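Local coordinates for regulatory protein SdiA (PDB 4LFU), which activates transcription of the ftsQAZ cell-division genes as a LuxR-type receptor that senses acyl-homoserine-lactone autoinducers of other bacteria and binds DNA, at residues L44-P49 / E171-P176; G114-V119 / C138-I143; M178-R183 / K216-K221. All blocks are in the same frame, centred on the assembly; numbering follows the deposited sequence.

Interaction 1: residues L44-P49 / E171-P176; sequences LCVRHP and EIVMTP
V46 packs its CG2 methyl against two side chains of residues 171-176, lying 3.9 Å from V173 CG1 and 4.1 Å from I172 CG1. That methyl sits beside the backbone N because CG1 takes the position anti to it (chi1 180°). The CD1 methyl of I172 reaches on along the strand to L44, 3.6 Å from L44 O. Two residues on from V46, the imidazole of H48 turns its edge to residues 171-176, with the carbonyl oxygen of M174 close to the ring plane, 3.4 Å from H48 NE2. A weak bond from H48 ND1 to V46 O, 3.4 Å long, may help orient the ring. Beyond it the CG2 methyl of T175 meets the P49 ring 3.5 Å from CD, the two side chains crossing at about a right angle. In the second shell, L162 of helix 147-167 touches L44, V46 and V173, while N127 donates its side-chain amide to V173 O. Residues 171-176 run past the end of strand 41-47 in the antiparallel sheet of the autoinducer-binding domain, as the linker that leads to the LuxR-type helix-turn-helix domain.

Interaction 2: residues G114-V119 / C138-I143; sequences GLRRGV and CSAREI
The guanidinium of R117 carries the methyl of A140 over one face, CB standing 3.8 Å above the plane and displaced toward the rim of the group. Near that plane R117 NH1 donates to R116 O at 3.0 Å, although the donor stands above the carbonyl plane of R116, off its lone pairs. The guanidinium of R116 behaves alike: its NH1 bonds L115 O at 3.2 Å, again with the acceptor near the guanidinium plane, and also reaches R111 O at the end of helix 104-112. Both arginine chains bend at chi2 (-64° in R116, -74° in R117), which folds the head groups back onto the carbonyl of the preceding residue and leaves the aliphatic parts to meet residues 138-140. There R116 CG lies 3.4 Å from C138 O, R116 CB packs on A140 CB at 3.9 Å, and R117 CG passes 3.6 Å from S139 O. At the other end of the contact C138 closes on G114: its CA makes a CA-H...O contact of 3.2 Å with G114 O. G114, with positive phi, ends helix 104-112 in a Schellman motif. Next to C138, S139 OG accepts from the backbone N of R141, forming an ST turn, while D40 takes the backbone N-H of C138. The two arginines both face R137 of strand 130-137, so strands 117-124 and 130-137 begin and end their antiparallel pairing here with a classic beta bulge, at the surface of the autoinducer-binding domain.

Interaction 3: residues M178-R183 / K216-K221; sequences MNFSKR and KNMQKK
F180 and M218 are the closest backbone pair, their CA atoms 7.0 Å apart, where the loop before helix 182-192 passes helix 208-222. The phenyl ring of F180 is sandwiched: M218 CG lies over the centre of one face, 3.7 Å from the centroid and almost on the ring normal, as a CH-pi contact, and CB of M178, from the same segment as the ring, covers the opposite face. M218 SD stays over the same face of the F180 ring as CG but further from its centre, 26° off the normal and 4.2 Å from the centroid, a Met-aromatic contact. The methionine runs straight through chi2 and bends only at chi3 (-70°), and its side chain crosses that of F180 at about a right angle. At the ring edge, K221 CD comes to 3.6 Å from F180 CD1, the two side chains running alongside each other in opposite senses. Fully extended beyond CG, the lysine carries its ammonium past the ring to the backbone of N179, where K221 NZ donates to N179 O at 2.7 Å, in the carbonyl plane and on a lone pair. A salt bridge to E184 gives the same ammonium a second partner. N179 itself is the centre of an inverse gamma turn, and S181 N-caps helix 182-192 through its OG bond to the backbone N of E184. F180 also touches V230 of helix 227-237, and M218 reaches L188 of helix 182-192, so the ring and the thioether lie where these two helices meet helix 208-222 in the LuxR-type DNA-binding domain.

How the interactions relate
Interaction 1 and interaction 2 both reach the antiparallel sheet of the autoinducer-binding domain, at separate places: their centres lie 28 Å apart and their nearest atoms about 9 Å. Along the chain, interaction 2 falls between the two segments of interaction 1, which joins strand 41-47 to the loop that follows helix 147-167. Interaction 3 comes afterwards, in the helical DNA-binding domain, its centre 22 Å from that of interaction 1 and 50 Å from that of interaction 2, on the opposite side of the chain's centre. Residues 171-176 and 178-183 nearly adjoin, so the connection between the ligand-sensing and DNA-binding domains runs from interaction 1 into interaction 3.

Interaction 1: residues L44-P49 / E171-P176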
ATOM      1  N   LEU A  44      16.204   8.909   4.427  1.00 29.46           N
ATOM      2  CA  LEU A  44      14.842   8.421   4.483  1.00 29.77           C
ATOM      3  C   LEU A  44      14.007   9.468   3.750  1.00 29.26           C
ATOM      4  O   LEU A  44      13.943  10.611   4.205  1.00 28.96           O
ATOM      5  CB  LEU A  44      14.416   8.267   5.950  1.00 29.72           C
ATOM      6  CG  LEU A  44      13.596   7.060   6.447  1.00 32.67           C
ATOM      7  CD1 LEU A  44      12.527   7.530   7.512  1.00 31.41           C
ATOM      8  CD2 LEU A  44      12.923   6.216   5.345  1.00 29.84           C
ATOM      9  N   CYS A  45      13.452   9.088   2.588  1.00 29.24           N
ATOM     10  CA  CYS A  45      12.629   9.962   1.710  1.00 29.58           C
ATOM     11  C   CYS A  45      11.228   9.411   1.539  1.00 28.03           C
ATOM     12  O   CYS A  45      11.045   8.218   1.330  1.00 26.91           O
ATOM     13  CB  CYS A  45      13.203  10.081   0.296  1.00 29.54           C
ATOM     14  SG  CYS A  45      14.884  10.680   0.215  1.00 38.47           S
ATOM     15  N   VAL A  46      10.251  10.310   1.577  1.00 27.29           N
ATOM     16  CA  VAL A  46       8.845   9.943   1.519  1.00 26.47           C
ATOM     17  C   VAL A  46       8.194  10.773   0.435  1.00 26.10           C
ATOM     18  O   VAL A  46       8.137  11.998   0.570  1.00 25.45           O
ATOM     19  CB  VAL A  46       8.150  10.158   2.924  1.00 26.47           C
ATOM     20  CG1 VAL A  46       6.688   9.781   2.881  1.00 25.08           C
ATOM     21  CG2 VAL A  46       8.871   9.346   4.017  1.00 25.70           C
ATOM     22  N   ARG A  47       7.752  10.110  -0.637  1.00 25.42           N
ATOM     23  CA  ARG A  47       6.935  10.724  -1.683  1.00 27.19           C
ATOM     24  C   ARG A  47       5.465  10.615  -1.263  1.00 26.29           C
ATOM     25  O   ARG A  47       4.887   9.528  -1.244  1.00 24.11           O
ATOM     26  CB  ARG A  47       7.129  10.066  -3.102  1.00 27.28           C
ATOM     27  CG  ARG A  47       8.546   9.499  -3.435  1.00 31.13           C
ATOM     28  CD  ARG A  47       8.798   9.167  -4.972  1.00 31.04           C
ATOM     29  NE  ARG A  47       8.861  10.423  -5.725  1.00 39.15           N
ATOM     30  CZ  ARG A  47       9.704  10.718  -6.714  1.00 41.28           C
ATOM     31  NH1 ARG A  47      10.609   9.843  -7.143  1.00 43.93           N
ATOM     32  NH2 ARG A  47       9.633  11.920  -7.281  1.00 43.57           N
ATOM     33  N   HIS A  48       4.889  11.755  -0.904  1.00 27.09           N
ATOM     34  CA  HIS A  48       3.497  11.834  -0.496  1.00 28.23           C
ATOM     35  C   HIS A  48       2.545  11.656  -1.685  1.00 28.74           C
ATOM     36  O   HIS A  48       2.885  12.017  -2.814  1.00 28.31           O
ATOM     37  CB  HIS A  48       3.240  13.158   0.217  1.00 28.30           C
ATOM     38  CG  HIS A  48       3.853  13.224   1.582  1.00 29.61           C
ATOM     39  ND1 HIS A  48       5.214  13.122   1.794  1.00 29.93           N
ATOM     40  CD2 HIS A  48       3.294  13.394   2.804  1.00 30.16           C
ATOM     41  CE1 HIS A  48       5.465  13.221   3.087  1.00 30.11           C
ATOM     42  NE2 HIS A  48       4.319  13.389   3.721  1.00 30.87           N
ATOM     43  N   PRO A  49       1.354  11.081  -1.438  1.00 28.71           N
ATOM     44  CA  PRO A  49       0.399  10.877  -2.517  1.00 29.04           C
ATOM     45  C   PRO A  49      -0.178  12.202  -3.046  1.00 29.70           C
ATOM     46  O   PRO A  49      -0.659  12.247  -4.170  1.00 31.00           O
ATOM     47  CB  PRO A  49      -0.692  10.048  -1.850  1.00 28.17           C
ATOM     48  CG  PRO A  49      -0.673  10.503  -0.454  1.00 29.04           C
ATOM     49  CD  PRO A  49       0.813  10.620  -0.149  1.00 29.04           C
ATOM     50  N   GLU A 171       5.953  14.922  10.410  1.00 35.41           N
ATOM     51  CA  GLU A 171       5.698  15.690   9.190  1.00 36.54           C
ATOM     52  C   GLU A 171       6.254  14.987   7.940  1.00 34.94           C
ATOM     53  O   GLU A 171       5.760  15.190   6.822  1.00 34.55           O
ATOM     54  CB  GLU A 171       6.345  17.083   9.322  1.00 36.08           C
ATOM     55  CG  GLU A 171       7.834  16.965   9.738  1.00 39.59           C
ATOM     56  CD  GLU A 171       8.610  18.276   9.800  1.00 40.65           C
ATOM     57  OE1 GLU A 171       9.773  18.220  10.262  1.00 46.60           O
ATOM     58  OE2 GLU A 171       8.090  19.346   9.389  1.00 47.46           O
ATOM     59  N   ILE A 172       7.289  14.172   8.150  1.00 33.80           N
ATOM     60  CA  ILE A 172       7.941  13.444   7.078  1.00 32.32           C
ATOM     61  C   ILE A 172       6.961  12.471   6.411  1.00 32.11           C
ATOM     62  O   ILE A 172       6.998  12.314   5.186  1.00 31.91           O
ATOM     63  CB  ILE A 172       9.259  12.746   7.543  1.00 32.22           C
ATOM     64  CG1 ILE A 172      10.180  12.503   6.337  1.00 32.37           C
ATOM     65  CG2 ILE A 172       8.981  11.479   8.398  1.00 32.10           C
ATOM     66  CD1 ILE A 172      11.388  11.600   6.584  1.00 30.93           C
ATOM     67  N   VAL A 173       6.072  11.869   7.205  1.00 31.10           N
ATOM     68  CA  VAL A 173       5.160  10.831   6.721  1.00 31.36           C
ATOM     69  C   VAL A 173       3.660  11.176   6.679  1.00 31.92           C
ATOM     70  O   VAL A 173       2.895  10.469   6.020  1.00 31.83           O
ATOM     71  CB  VAL A 173       5.310   9.507   7.516  1.00 31.18           C
ATOM     72  CG1 VAL A 173       6.454   8.713   7.016  1.00 31.39           C
ATOM     73  CG2 VAL A 173       5.447   9.766   9.014  1.00 30.81           C
ATOM     74  N   MET A 174       3.230  12.222   7.382  1.00 32.42           N
ATOM     75  CA  MET A 174       1.790  12.535   7.483  1.00 33.51           C
ATOM     76  C   MET A 174       1.204  13.310   6.293  1.00 34.30           C
ATOM     77  O   MET A 174       1.779  14.300   5.826  1.00 33.59           O
ATOM     78  CB  MET A 174       1.425  13.264   8.798  1.00 33.39           C
ATOM     79  CG  MET A 174       1.728  12.527  10.103  1.00 33.74           C
ATOM     80  SD  MET A 174       1.356  10.761  10.240  1.00 39.84           S
ATOM     81  CE  MET A 174      -0.446  10.744  10.310  1.00 40.51           C
ATOM     82  N   THR A 175       0.032  12.849   5.847  1.00 35.50           N
ATOM     83  CA  THR A 175      -0.729  13.476   4.759  1.00 36.81           C
ATOM     84  C   THR A 175      -1.728  14.465   5.390  1.00 37.32           C
ATOM     85  O   THR A 175      -1.904  14.428   6.602  1.00 37.18           O
ATOM     86  CB  THR A 175      -1.421  12.398   3.865  1.00 37.06           C
ATOM     87  OG1 THR A 175      -2.058  11.401   4.689  1.00 39.34           O
ATOM     88  CG2 THR A 175      -0.393  11.709   3.000  1.00 36.72           C
ATOM     89  N   PRO A 176      -2.341  15.379   4.588  1.00 38.07           N
ATOM     90  CA  PRO A 176      -3.293  16.343   5.159  1.00 38.26           C
ATOM     91  C   PRO A 176      -4.384  15.660   5.986  1.00 38.89           C
ATOM     92  O   PRO A 176      -4.905  14.602   5.594  1.00 38.43           O
ATOM     93  CB  PRO A 176      -3.913  16.995   3.919  1.00 38.34           C
ATOM     94  CG  PRO A 176      -2.857  16.910   2.899  1.00 37.73           C
ATOM     95  CD  PRO A 176      -2.202  15.580   3.131  1.00 37.93           C
TER

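Interaction 2: residues G114-V119 / C138-I143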
ATOM      1  N   GLY A 114      32.822  11.153  -3.757  1.00 28.04           N
ATOM      2  CA  GLY A 114      33.341  10.002  -3.036  1.00 29.01           C
ATOM      3  C   GLY A 114      32.421   8.819  -2.830  1.00 29.68           C
ATOM      4  O   GLY A 114      32.847   7.826  -2.254  1.00 30.62           O
ATOM      5  N   LEU A 115      31.168   8.908  -3.277  1.00 30.16           N
ATOM      6  CA  LEU A 115      30.240   7.763  -3.193  1.00 30.34           C
ATOM      7  C   LEU A 115      30.570   6.657  -4.203  1.00 30.19           C
ATOM      8  O   LEU A 115      30.788   6.920  -5.394  1.00 30.16           O
ATOM      9  CB  LEU A 115      28.775   8.194  -3.386  1.00 30.13           C
ATOM     10  CG  LEU A 115      27.895   8.749  -2.262  1.00 30.86           C
ATOM     11  CD1 LEU A 115      26.459   8.850  -2.777  1.00 29.33           C
ATOM     12  CD2 LEU A 115      27.957   7.910  -0.977  1.00 30.23           C
ATOM     13  N   ARG A 116      30.548   5.415  -3.728  1.00 29.99           N
ATOM     14  CA  ARG A 116      30.852   4.252  -4.581  1.00 30.46           C
ATOM     15  C   ARG A 116      29.728   3.203  -4.641  1.00 30.32           C
ATOM     16  O   ARG A 116      29.524   2.584  -5.666  1.00 30.36           O
ATOM     17  CB  ARG A 116      32.195   3.596  -4.155  1.00 30.73           C
ATOM     18  CG  ARG A 116      33.472   4.479  -4.397  1.00 31.06           C
ATOM     19  CD  ARG A 116      33.728   4.769  -5.887  1.00 31.83           C
ATOM     20  NE  ARG A 116      34.903   5.625  -6.125  1.00 34.26           N
ATOM     21  CZ  ARG A 116      34.866   6.944  -6.348  1.00 35.07           C
ATOM     22  NH1 ARG A 116      33.711   7.598  -6.364  1.00 33.50           N
ATOM     23  NH2 ARG A 116      35.995   7.626  -6.550  1.00 33.92           N
ATOM     24  N   ARG A 117      29.012   3.010  -3.537  1.00 30.28           N
ATOM     25  CA  ARG A 117      28.110   1.866  -3.371  1.00 30.65           C
ATOM     26  C   ARG A 117      26.916   2.251  -2.491  1.00 30.10           C
ATOM     27  O   ARG A 117      27.019   3.140  -1.632  1.00 29.28           O
ATOM     28  CB  ARG A 117      28.851   0.661  -2.730  1.00 30.85           C
ATOM     29  CG  ARG A 117      30.076   0.086  -3.499  1.00 33.27           C
ATOM     30  CD  ARG A 117      29.696  -0.743  -4.740  1.00 37.63           C
ATOM     31  NE  ARG A 117      30.873  -1.332  -5.395  1.00 41.29           N
ATOM     32  CZ  ARG A 117      31.591  -0.771  -6.379  1.00 43.37           C
ATOM     33  NH1 ARG A 117      31.292   0.430  -6.865  1.00 43.89           N
ATOM     34  NH2 ARG A 117      32.641  -1.415  -6.881  1.00 42.64           N
ATOM     35  N   GLY A 118      25.786   1.585  -2.717  1.00 29.90           N
ATOM     36  CA  GLY A 118      24.615   1.759  -1.862  1.00 28.50           C
ATOM     37  C   GLY A 118      23.489   0.807  -2.189  1.00 27.90           C
ATOM     38  O   GLY A 118      23.595  -0.015  -3.078  1.00 27.30           O
ATOM     39  N   VAL A 119      22.390   0.952  -1.471  1.00 27.31           N
ATOM     40  CA  VAL A 119      21.264   0.056  -1.584  1.00 27.49           C
ATOM     41  C   VAL A 119      19.992   0.824  -1.173  1.00 27.15           C
ATOM     42  O   VAL A 119      20.045   1.694  -0.312  1.00 27.90           O
ATOM     43  CB  VAL A 119      21.516  -1.191  -0.699  1.00 27.19           C
ATOM     44  CG1 VAL A 119      21.677  -0.800   0.770  1.00 27.23           C
ATOM     45  CG2 VAL A 119      20.423  -2.248  -0.891  1.00 27.08           C
ATOM     46  N   CYS A 138      31.194   5.135   0.842  1.00 40.37           N
ATOM     47  CA  CYS A 138      32.272   5.737   0.062  1.00 43.66           C
ATOM     48  C   CYS A 138      33.320   4.730  -0.384  1.00 45.81           C
ATOM     49  O   CYS A 138      34.222   5.082  -1.136  1.00 46.93           O
ATOM     50  CB  CYS A 138      32.938   6.867   0.850  1.00 43.48           C
ATOM     51  SG  CYS A 138      31.802   8.223   1.247  1.00 44.19           S
ATOM     52  N   SER A 139      33.197   3.486   0.073  1.00 48.38           N
ATOM     53  CA  SER A 139      34.194   2.448  -0.194  1.00 50.51           C
ATOM     54  C   SER A 139      33.702   1.424  -1.205  1.00 51.86           C
ATOM     55  O   SER A 139      32.609   0.879  -1.088  1.00 51.55           O
ATOM     56  CB  SER A 139      34.632   1.755   1.104  1.00 50.68           C
ATOM     57  OG  SER A 139      35.194   0.476   0.828  1.00 52.05           O
ATOM     58  N   ALA A 140      34.545   1.172  -2.194  1.00 54.10           N
ATOM     59  CA  ALA A 140      34.218   0.288  -3.304  1.00 56.47           C
ATOM     60  C   ALA A 140      34.627  -1.152  -2.997  1.00 58.02           C
ATOM     61  O   ALA A 140      34.547  -2.023  -3.870  1.00 58.18           O
ATOM     62  CB  ALA A 140      34.902   0.783  -4.588  1.00 56.11           C
ATOM     63  N   ARG A 141      35.071  -1.393  -1.765  1.00 59.84           N
ATOM     64  CA  ARG A 141      35.586  -2.700  -1.389  1.00 62.27           C
ATOM     65  C   ARG A 141      34.465  -3.667  -1.014  1.00 63.47           C
ATOM     66  O   ARG A 141      33.495  -3.304  -0.317  1.00 63.58           O
ATOM     67  CB  ARG A 141      36.622  -2.591  -0.268  1.00 62.55           C
ATOM     68  CG  ARG A 141      38.060  -2.476  -0.761  1.00 64.53           C
ATOM     69  CD  ARG A 141      39.003  -2.372   0.428  1.00 68.13           C
ATOM     70  NE  ARG A 141      40.332  -2.919   0.147  1.00 69.79           N
ATOM     71  CZ  ARG A 141      41.300  -3.048   1.057  1.00 70.59           C
ATOM     72  NH1 ARG A 141      41.098  -2.664   2.316  1.00 70.20           N
ATOM     73  NH2 ARG A 141      42.474  -3.563   0.708  1.00 70.49           N
ATOM     74  N   GLU A 142      34.619  -4.898  -1.496  1.00 64.72           N
ATOM     75  CA  GLU A 142      33.645  -5.953  -1.287  1.00 65.86           C
ATOM     76  C   GLU A 142      33.499  -6.246   0.205  1.00 66.01           C
ATOM     77  O   GLU A 142      34.460  -6.649   0.874  1.00 65.94           O
ATOM     78  CB  GLU A 142      34.070  -7.221  -2.037  1.00 66.39           C
ATOM     79  CG  GLU A 142      32.907  -8.015  -2.624  1.00 68.36           C
ATOM     80  CD  GLU A 142      32.654  -7.687  -4.091  1.00 70.78           C
ATOM     81  OE1 GLU A 142      33.480  -8.096  -4.944  1.00 71.22           O
ATOM     82  OE2 GLU A 142      31.624  -7.033  -4.386  1.00 71.29           O
ATOM     83  N   ILE A 143      32.300  -5.988   0.722  1.00 66.27           N
ATOM     84  CA  ILE A 143      31.929  -6.407   2.072  1.00 66.23           C
ATOM     85  C   ILE A 143      31.159  -7.733   1.972  1.00 65.86           C
ATOM     86  O   ILE A 143      30.278  -7.889   1.105  1.00 65.93           O
ATOM     87  CB  ILE A 143      31.106  -5.324   2.841  1.00 66.38           C
ATOM     88  CG1 ILE A 143      29.668  -5.216   2.294  1.00 67.03           C
ATOM     89  CG2 ILE A 143      31.846  -3.967   2.818  1.00 66.45           C
ATOM     90  CD1 ILE A 143      28.580  -5.108   3.372  1.00 67.40           C
TER

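Interaction 3: residues M178-R183 / K216-K221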
ATOM      1  N   MET A 178      -7.917  14.929   7.519  1.00 39.98           N
ATOM      2  CA  MET A 178      -9.314  15.033   7.113  1.00 40.36           C
ATOM      3  C   MET A 178     -10.151  14.378   8.193  1.00 39.66           C
ATOM      4  O   MET A 178     -10.515  13.192   8.090  1.00 38.97           O
ATOM      5  CB  MET A 178      -9.586  14.375   5.744  1.00 40.49           C
ATOM      6  CG  MET A 178      -8.450  14.505   4.733  1.00 41.14           C
ATOM      7  SD  MET A 178      -8.868  14.165   2.999  1.00 41.91           S
ATOM      8  CE  MET A 178      -7.189  14.257   2.406  1.00 43.34           C
ATOM      9  N   ASN A 179     -10.423  15.144   9.252  1.00 39.18           N
ATOM     10  CA  ASN A 179     -11.257  14.649  10.340  1.00 38.88           C
ATOM     11  C   ASN A 179     -12.709  14.812   9.935  1.00 36.88           C
ATOM     12  O   ASN A 179     -13.311  15.847  10.169  1.00 36.68           O
ATOM     13  CB  ASN A 179     -10.970  15.399  11.647  1.00 39.48           C
ATOM     14  CG  ASN A 179      -9.551  15.188  12.143  1.00 43.77           C
ATOM     15  OD1 ASN A 179      -9.054  14.047  12.231  1.00 47.12           O
ATOM     16  ND2 ASN A 179      -8.875  16.295  12.470  1.00 45.75           N
ATOM     17  N   PHE A 180     -13.251  13.802   9.282  1.00 35.36           N
ATOM     18  CA  PHE A 180     -14.589  13.903   8.732  1.00 34.49           C
ATOM     19  C   PHE A 180     -15.496  13.006   9.537  1.00 34.61           C
ATOM     20  O   PHE A 180     -15.072  11.963  10.022  1.00 34.36           O
ATOM     21  CB  PHE A 180     -14.655  13.512   7.239  1.00 33.46           C
ATOM     22  CG  PHE A 180     -13.947  14.473   6.297  1.00 31.65           C
ATOM     23  CD1 PHE A 180     -13.543  15.749   6.710  1.00 30.61           C
ATOM     24  CD2 PHE A 180     -13.709  14.100   4.977  1.00 31.28           C
ATOM     25  CE1 PHE A 180     -12.886  16.626   5.828  1.00 28.58           C
ATOM     26  CE2 PHE A 180     -13.063  14.977   4.089  1.00 29.36           C
ATOM     27  CZ  PHE A 180     -12.661  16.238   4.521  1.00 29.11           C
ATOM     28  N   SER A 181     -16.748  13.439   9.668  1.00 34.57           N
ATOM     29  CA  SER A 181     -17.778  12.696  10.371  1.00 34.11           C
ATOM     30  C   SER A 181     -18.158  11.528   9.510  1.00 33.93           C
ATOM     31  O   SER A 181     -17.896  11.530   8.304  1.00 33.66           O
ATOM     32  CB  SER A 181     -19.012  13.585  10.579  1.00 33.61           C
ATOM     33  OG  SER A 181     -19.728  13.772   9.350  1.00 33.25           O
ATOM     34  N   LYS A 182     -18.799  10.541  10.130  1.00 34.13           N
ATOM     35  CA  LYS A 182     -19.354   9.392   9.427  1.00 34.85           C
ATOM     36  C   LYS A 182     -20.242   9.813   8.257  1.00 33.25           C
ATOM     37  O   LYS A 182     -20.144   9.250   7.172  1.00 32.65           O
ATOM     38  CB  LYS A 182     -20.188   8.533  10.383  1.00 35.04           C
ATOM     39  CG  LYS A 182     -19.411   7.529  11.213  1.00 38.24           C
ATOM     40  CD  LYS A 182     -20.349   6.417  11.758  1.00 38.35           C
ATOM     41  CE  LYS A 182     -21.151   5.701  10.626  1.00 44.77           C
ATOM     42  NZ  LYS A 182     -20.302   4.915   9.628  1.00 44.67           N
ATOM     43  N   ARG A 183     -21.135  10.769   8.503  1.00 32.23           N
ATOM     44  CA  ARG A 183     -22.070  11.250   7.482  1.00 31.06           C
ATOM     45  C   ARG A 183     -21.355  11.982   6.346  1.00 30.30           C
ATOM     46  O   ARG A 183     -21.714  11.821   5.190  1.00 30.15           O
ATOM     47  CB  ARG A 183     -23.114  12.175   8.110  1.00 31.32           C
ATOM     48  CG  ARG A 183     -24.096  12.780   7.123  1.00 31.96           C
ATOM     49  CD  ARG A 183     -24.891  11.702   6.455  1.00 34.03           C
ATOM     50  NE  ARG A 183     -26.307  12.032   6.424  1.00 36.11           N
ATOM     51  CZ  ARG A 183     -27.283  11.142   6.276  1.00 36.11           C
ATOM     52  NH1 ARG A 183     -27.000   9.853   6.139  1.00 33.60           N
ATOM     53  NH2 ARG A 183     -28.546  11.555   6.272  1.00 36.68           N
ATOM     54  N   LYS A 216     -19.871  21.469   1.848  1.00 28.08           N
ATOM     55  CA  LYS A 216     -19.323  22.737   2.315  1.00 29.23           C
ATOM     56  C   LYS A 216     -18.452  22.657   3.548  1.00 28.91           C
ATOM     57  O   LYS A 216     -17.409  23.305   3.590  1.00 29.32           O
ATOM     58  CB  LYS A 216     -20.456  23.731   2.567  1.00 29.58           C
ATOM     59  CG  LYS A 216     -20.615  24.774   1.467  1.00 33.76           C
ATOM     60  CD  LYS A 216     -20.662  24.144   0.059  1.00 38.75           C
ATOM     61  CE  LYS A 216     -19.832  24.936  -0.945  1.00 41.44           C
ATOM     62  NZ  LYS A 216     -19.772  24.228  -2.276  1.00 43.79           N
ATOM     63  N   ASN A 217     -18.879  21.876   4.542  1.00 28.60           N
ATOM     64  CA  ASN A 217     -18.117  21.695   5.790  1.00 28.76           C
ATOM     65  C   ASN A 217     -16.785  20.964   5.572  1.00 28.38           C
ATOM     66  O   ASN A 217     -15.802  21.259   6.238  1.00 28.56           O
ATOM     67  CB  ASN A 217     -18.939  20.942   6.863  1.00 28.33           C
ATOM     68  CG  ASN A 217     -20.194  21.721   7.332  1.00 30.12           C
ATOM     69  OD1 ASN A 217     -20.298  22.939   7.157  1.00 31.03           O
ATOM     70  ND2 ASN A 217     -21.136  21.006   7.952  1.00 28.80           N
ATOM     71  N   MET A 218     -16.787  19.987   4.668  1.00 28.62           N
ATOM     72  CA  MET A 218     -15.600  19.225   4.297  1.00 28.52           C
ATOM     73  C   MET A 218     -14.636  20.126   3.492  1.00 28.99           C
ATOM     74  O   MET A 218     -13.422  20.049   3.660  1.00 28.56           O
ATOM     75  CB  MET A 218     -16.002  18.007   3.461  1.00 27.99           C
ATOM     76  CG  MET A 218     -16.546  16.815   4.250  1.00 26.96           C
ATOM     77  SD  MET A 218     -16.887  15.349   3.232  1.00 29.47           S
ATOM     78  CE  MET A 218     -18.315  15.846   2.269  1.00 26.70           C
ATOM     79  N   GLN A 219     -15.204  20.969   2.633  1.00 29.07           N
ATOM     80  CA  GLN A 219     -14.449  21.946   1.850  1.00 30.43           C
ATOM     81  C   GLN A 219     -13.805  22.943   2.778  1.00 32.16           C
ATOM     82  O   GLN A 219     -12.614  23.207   2.662  1.00 32.24           O
ATOM     83  CB  GLN A 219     -15.352  22.652   0.821  1.00 29.54           C
ATOM     84  CG  GLN A 219     -15.469  21.879  -0.466  1.00 27.86           C
ATOM     85  CD  GLN A 219     -16.705  22.184  -1.277  1.00 27.68           C
ATOM     86  OE1 GLN A 219     -17.463  21.269  -1.636  1.00 28.95           O
ATOM     87  NE2 GLN A 219     -16.911  23.450  -1.603  1.00 25.37           N
ATOM     88  N   LYS A 220     -14.594  23.458   3.725  1.00 33.81           N
ATOM     89  CA  LYS A 220     -14.095  24.363   4.752  1.00 36.38           C
ATOM     90  C   LYS A 220     -12.986  23.760   5.622  1.00 36.05           C
ATOM     91  O   LYS A 220     -11.952  24.398   5.799  1.00 36.66           O
ATOM     92  CB  LYS A 220     -15.270  24.960   5.571  1.00 36.83           C
ATOM     93  CG  LYS A 220     -14.923  25.588   6.943  1.00 38.98           C
ATOM     94  CD  LYS A 220     -16.179  26.184   7.673  1.00 39.03           C
ATOM     95  CE  LYS A 220     -17.285  25.135   8.015  1.00 43.51           C
ATOM     96  NZ  LYS A 220     -16.781  23.853   8.654  1.00 43.38           N
ATOM     97  N   LYS A 221     -13.170  22.540   6.126  1.00 36.18           N
ATOM     98  CA  LYS A 221     -12.144  21.861   6.953  1.00 36.88           C
ATOM     99  C   LYS A 221     -10.733  21.800   6.338  1.00 37.35           C
ATOM    100  O   LYS A 221      -9.752  22.046   7.048  1.00 37.98           O
ATOM    101  CB  LYS A 221     -12.560  20.428   7.297  1.00 36.28           C
ATOM    102  CG  LYS A 221     -13.547  20.300   8.411  1.00 38.50           C
ATOM    103  CD  LYS A 221     -14.125  18.886   8.446  1.00 40.45           C
ATOM    104  CE  LYS A 221     -15.046  18.683   9.646  1.00 41.47           C
ATOM    105  NZ  LYS A 221     -15.603  17.277   9.662  1.00 42.43           N
TER